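Side-chain contacts in cellulase (Bacillus sp. BG-CS10, PDB 5E09), which hydrolyses internal beta-1,4-glucosidic bonds of cellulose as a trimodular, halophilic family 5 glycoside hydrolase that carries a family 46 carbohydrate-binding module: residues A[275-280]-A[312-317]; A[292-297]-A[337-342]. All coordinates share one frame; numbering follows the deposited sequence.

Interaction 1. Residues A[275-280]-A[312-317]; sequences LGFDTS and NGQHLN
Two loops at the C-terminal end of the (beta/alpha)8 barrel, which follow its seventh and eighth strands, meet where Gln-314 crosses Phe-277 at about a right angle. The Gln-314 amide reaches the turn 275-280 with its NE2, which donates a nearly straight bond (165°) to Phe-277 O at 2.9 Å; the acceptor lies close to the amide plane, while the donor is tilted from the carbonyl plane. On the same amide, OE1 rests 3.3 Å from Phe-277 CB. CG of Gln-314 sits between its own backbone N and carbonyl carbon (chi1 76°), and the extended chain beyond it carries the amide to the 275-280 turn. This fold of the side chain also lays CG over one face of the His-315 ring. His-315 CE1 lies 3.7 Å from Phe-277 CD2, the two rings forming an oblique pair with planes 73° apart. Water 1 donates both to Gln-314 OE1 and to Asp-278 OD1 (2.7 Å), and water 3 links Asp-278 OD1 to Asn-312 ND2, so the exposed carboxylate is joined to 312-317 through solvent. Both segments belong to the beta-alpha loops at the C-terminal ends of the strands, which form the catalytic face in TIM-barrel family 5 enzymes.

Interaction 2. Residues A[292-297]-A[337-342]; sequences FFEFLI and EGRSAT
A side-on, two-pronged salt bridge, buried at the outer side of the barrel, fastens helix 286-302 to the linker that leaves helix 326-337 for the next module. Arg-339 grips the carboxylate of Glu-294 with two nitrogens: NE donates to OE2 at 2.9 Å and NH2 to OE1 at 3.0 Å, both bonds nearly straight. Each oxygen uses its syn lone pair and lies in the guanidinium plane; the carboxylate and guanidinium planes are 6° apart. Glu-294 turns its CG anti to the backbone N and then bends at chi2 (-86°), which swings the carboxylate out to the linker. OE2 takes a further bond from the backbone N of Ser-340 at 3.2 Å, arriving from above the carboxylate plane. With three donors around it, the buried carboxylate is held against rotation and probably favoured in its charged form. Arg-339, bent at chi2 and chi3, lies side by side with Phe-295, ring and guanidinium planes steeply inclined, and Phe-295 CD1 is 4.1 Å from Arg-339 NH2. Ser-340 OG accepts from the backbone N of Ala-423, and Ser-340 O from His-366 ND1. The contact thus pins the linker to helix 286-302, whose Phe-295 also packs on helix 243-261, while Met-331 and Ala-334 of helix 326-337 touch Ser-340, just before strand 342-343, an outer strand of the four-stranded antiparallel sheet.

From the N terminus, the chain leaves barrel strand 267-272 through 275-280, runs along helix 286-302, which carries 292-297, and passes through the last barrel strand, 306-311, to 312-317, where interaction 1 closes a loop of 31 intervening residues. Helix 326-337 then leads to 337-342, where interaction 2 closes a loop of 39. The segments alternate, so the two loops cross, sharing the C-terminal part of helix 286-302 and strand 306-311. Although their centres are about 20 Å apart, they touch where Phe-277 CE2 packs 3.9 Å from Phe-293 CZ. Interaction 1 joins neighbouring loops of the barrel; interaction 2 ties helix 286-302 to the chain entering the X2 module.

Interaction 1. Residues A[275-280]-A[312-317]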
# COMPACT_ATOMS: atom_id res chain seq x y z
N LEU A 275 2.71 2.45 2.51
CA LEU A 275 3.10 2.07 3.87
C LEU A 275 2.11 2.56 4.91
O LEU A 275 1.72 1.82 5.82
CB LEU A 275 4.49 2.61 4.18
CG LEU A 275 5.36 1.76 5.09
CD1 LEU A 275 5.65 0.43 4.41
CD2 LEU A 275 6.65 2.48 5.44
N GLY A 276 1.68 3.82 4.76
CA GLY A 276 0.72 4.42 5.68
C GLY A 276 -0.55 3.63 5.89
O GLY A 276 -1.21 3.78 6.93
N PHE A 277 -0.91 2.79 4.92
CA PHE A 277 -2.10 1.95 5.04
C PHE A 277 -2.05 1.03 6.26
O PHE A 277 -3.09 0.57 6.74
CB PHE A 277 -2.31 1.10 3.78
CG PHE A 277 -2.80 1.88 2.59
CD1 PHE A 277 -3.12 3.23 2.70
CD2 PHE A 277 -2.96 1.26 1.36
CE1 PHE A 277 -3.58 3.94 1.61
CE2 PHE A 277 -3.41 1.97 0.26
CZ PHE A 277 -3.73 3.32 0.39
N ASP A 278 -0.85 0.76 6.77
CA ASP A 278 -0.73 -0.05 7.98
C ASP A 278 -1.39 0.67 9.16
O ASP A 278 -2.04 0.04 10.00
CB ASP A 278 0.74 -0.35 8.28
CG ASP A 278 1.30 -1.43 7.37
OD1 ASP A 278 0.50 -2.21 6.81
OD2 ASP A 278 2.54 -1.49 7.20
N THR A 279 -1.25 1.98 9.21
CA THR A 279 -2.05 2.79 10.11
C THR A 279 -3.50 2.76 9.62
O THR A 279 -4.37 2.16 10.25
CB THR A 279 -1.55 4.25 10.18
OG1 THR A 279 -0.15 4.26 10.50
CG2 THR A 279 -2.32 5.04 11.22
N SER A 280 -3.74 3.40 8.48
CA SER A 280 -5.09 3.48 7.93
C SER A 280 -5.09 3.97 6.50
O SER A 280 -4.16 4.65 6.05
CB SER A 280 -5.96 4.41 8.79
OG SER A 280 -7.18 4.71 8.12
N ASN A 312 -4.44 -6.72 3.47
CA ASN A 312 -4.42 -7.35 4.79
C ASN A 312 -5.82 -7.53 5.37
O ASN A 312 -5.98 -7.92 6.53
CB ASN A 312 -3.55 -6.54 5.77
CG ASN A 312 -4.07 -5.12 6.00
OD1 ASN A 312 -5.23 -4.80 5.72
ND2 ASN A 312 -3.20 -4.26 6.52
N GLY A 313 -6.83 -7.22 4.56
CA GLY A 313 -8.21 -7.23 5.01
C GLY A 313 -8.87 -5.87 4.88
O GLY A 313 -10.09 -5.74 5.04
N GLN A 314 -8.07 -4.85 4.57
CA GLN A 314 -8.54 -3.47 4.58
C GLN A 314 -9.04 -2.95 3.23
O GLN A 314 -9.56 -1.84 3.15
CB GLN A 314 -7.42 -2.54 5.06
CG GLN A 314 -6.33 -2.27 4.03
CD GLN A 314 -5.15 -1.49 4.60
OE1 GLN A 314 -4.00 -1.72 4.23
NE2 GLN A 314 -5.44 -0.55 5.50
N HIS A 315 -8.88 -3.74 2.16
CA HIS A 315 -9.35 -3.29 0.85
C HIS A 315 -10.62 -4.02 0.43
O HIS A 315 -11.64 -3.38 0.17
CB HIS A 315 -8.25 -3.47 -0.20
CG HIS A 315 -7.07 -2.59 0.01
ND1 HIS A 315 -7.17 -1.26 0.37
CD2 HIS A 315 -5.74 -2.85 -0.05
CE1 HIS A 315 -5.97 -0.74 0.50
NE2 HIS A 315 -5.08 -1.69 0.25
N LEU A 316 -10.56 -5.34 0.33
CA LEU A 316 -11.76 -6.12 0.11
C LEU A 316 -12.40 -6.44 1.45
O LEU A 316 -11.76 -7.01 2.33
CB LEU A 316 -11.46 -7.42 -0.65
CG LEU A 316 -12.67 -8.28 -0.99
CD1 LEU A 316 -13.45 -7.70 -2.16
CD2 LEU A 316 -12.26 -9.71 -1.28
N ASN A 317 -13.66 -6.04 1.62
CA ASN A 317 -14.40 -6.45 2.81
C ASN A 317 -14.71 -7.94 2.68
O ASN A 317 -15.49 -8.36 1.83
CB ASN A 317 -15.69 -5.63 2.97
CG ASN A 317 -16.39 -5.89 4.30
OD1 ASN A 317 -16.37 -7.00 4.84
ND2 ASN A 317 -17.02 -4.86 4.84
O HOH W 1 -1.14 -1.99 4.67
O HOH W 2 -4.10 -1.89 8.70
O HOH W 3 -0.08 -5.00 7.11

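Interaction 2. Residues A[292-297]-A[337-342]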
# COMPACT_ATOMS: atom_id res chain seq x y z
N PHE A 292 -1.48 8.40 -7.19
CA PHE A 292 -0.32 7.55 -6.95
C PHE A 292 -0.48 6.20 -7.65
O PHE A 292 0.37 5.79 -8.43
CB PHE A 292 -0.07 7.33 -5.46
CG PHE A 292 0.99 6.31 -5.16
CD1 PHE A 292 2.33 6.67 -5.13
CD2 PHE A 292 0.66 4.98 -4.94
CE1 PHE A 292 3.32 5.73 -4.88
CE2 PHE A 292 1.64 4.04 -4.69
CZ PHE A 292 2.98 4.41 -4.66
N PHE A 293 -1.58 5.51 -7.35
CA PHE A 293 -1.76 4.18 -7.92
C PHE A 293 -1.91 4.19 -9.45
O PHE A 293 -1.41 3.28 -10.13
CB PHE A 293 -2.95 3.48 -7.26
CG PHE A 293 -2.64 2.93 -5.90
CD1 PHE A 293 -2.02 1.70 -5.75
CD2 PHE A 293 -2.92 3.67 -4.76
CE1 PHE A 293 -1.71 1.19 -4.50
CE2 PHE A 293 -2.61 3.17 -3.49
CZ PHE A 293 -2.01 1.93 -3.36
N GLU A 294 -2.55 5.22 -9.99
CA GLU A 294 -2.68 5.35 -11.44
C GLU A 294 -1.30 5.48 -12.11
O GLU A 294 -0.97 4.76 -13.07
CB GLU A 294 -3.55 6.57 -11.79
CG GLU A 294 -4.01 6.64 -13.25
CD GLU A 294 -3.00 7.30 -14.16
OE1 GLU A 294 -2.22 8.16 -13.68
OE2 GLU A 294 -2.97 6.96 -15.37
N PHE A 295 -0.49 6.39 -11.58
CA PHE A 295 0.87 6.59 -12.07
C PHE A 295 1.70 5.29 -11.98
O PHE A 295 2.28 4.82 -12.98
CB PHE A 295 1.52 7.71 -11.27
CG PHE A 295 2.82 8.19 -11.84
CD1 PHE A 295 2.84 9.16 -12.83
CD2 PHE A 295 4.02 7.70 -11.37
CE1 PHE A 295 4.04 9.62 -13.35
CE2 PHE A 295 5.22 8.15 -11.88
CZ PHE A 295 5.23 9.11 -12.87
N LEU A 296 1.73 4.72 -10.78
CA LEU A 296 2.48 3.49 -10.53
C LEU A 296 2.13 2.37 -11.50
O LEU A 296 3.02 1.77 -12.13
CB LEU A 296 2.24 3.00 -9.09
CG LEU A 296 2.89 1.66 -8.73
CD1 LEU A 296 4.40 1.73 -8.91
CD2 LEU A 296 2.53 1.23 -7.31
N ILE A 297 0.84 2.07 -11.63
CA ILE A 297 0.45 0.94 -12.47
C ILE A 297 0.71 1.25 -13.96
O ILE A 297 1.09 0.35 -14.72
CB ILE A 297 -1.01 0.54 -12.24
CG1 ILE A 297 -1.15 -0.02 -10.82
CG2 ILE A 297 -1.45 -0.51 -13.25
CD1 ILE A 297 -2.57 -0.29 -10.39
N GLU A 337 -5.79 -1.56 -17.71
CA GLU A 337 -5.96 -1.47 -19.16
C GLU A 337 -5.27 -0.24 -19.77
O GLU A 337 -4.84 -0.27 -20.92
CB GLU A 337 -7.44 -1.46 -19.53
CG GLU A 337 -7.70 -1.43 -21.03
CD GLU A 337 -9.19 -1.48 -21.37
OE1 GLU A 337 -10.01 -1.49 -20.43
OE2 GLU A 337 -9.52 -1.50 -22.58
N GLY A 338 -5.17 0.84 -19.00
CA GLY A 338 -4.60 2.06 -19.53
C GLY A 338 -4.76 3.23 -18.60
O GLY A 338 -5.33 3.11 -17.51
N ARG A 339 -4.26 4.38 -19.02
CA ARG A 339 -4.22 5.56 -18.16
C ARG A 339 -5.58 6.21 -17.97
O ARG A 339 -6.41 6.23 -18.88
CB ARG A 339 -3.23 6.59 -18.73
CG ARG A 339 -1.81 6.06 -18.84
CD ARG A 339 -0.78 7.17 -18.63
NE ARG A 339 -0.86 7.73 -17.28
CZ ARG A 339 -0.08 8.72 -16.85
NH1 ARG A 339 0.83 9.26 -17.66
NH2 ARG A 339 -0.21 9.18 -15.61
N SER A 340 -5.81 6.74 -16.77
CA SER A 340 -7.00 7.53 -16.46
C SER A 340 -6.61 8.99 -16.30
O SER A 340 -5.52 9.30 -15.83
CB SER A 340 -7.68 7.05 -15.17
OG SER A 340 -8.18 5.74 -15.33
N ALA A 341 -7.51 9.88 -16.70
CA ALA A 341 -7.31 11.29 -16.43
C ALA A 341 -7.49 11.53 -14.93
O ALA A 341 -8.24 10.81 -14.26
CB ALA A 341 -8.29 12.15 -17.22
N THR A 342 -6.77 12.51 -14.41
CA THR A 342 -6.91 12.89 -13.02
C THR A 342 -7.06 14.40 -12.98
O THR A 342 -7.20 15.04 -14.02
CB THR A 342 -5.71 12.42 -12.16
OG1 THR A 342 -4.51 13.06 -12.62
CG2 THR A 342 -5.53 10.91 -12.25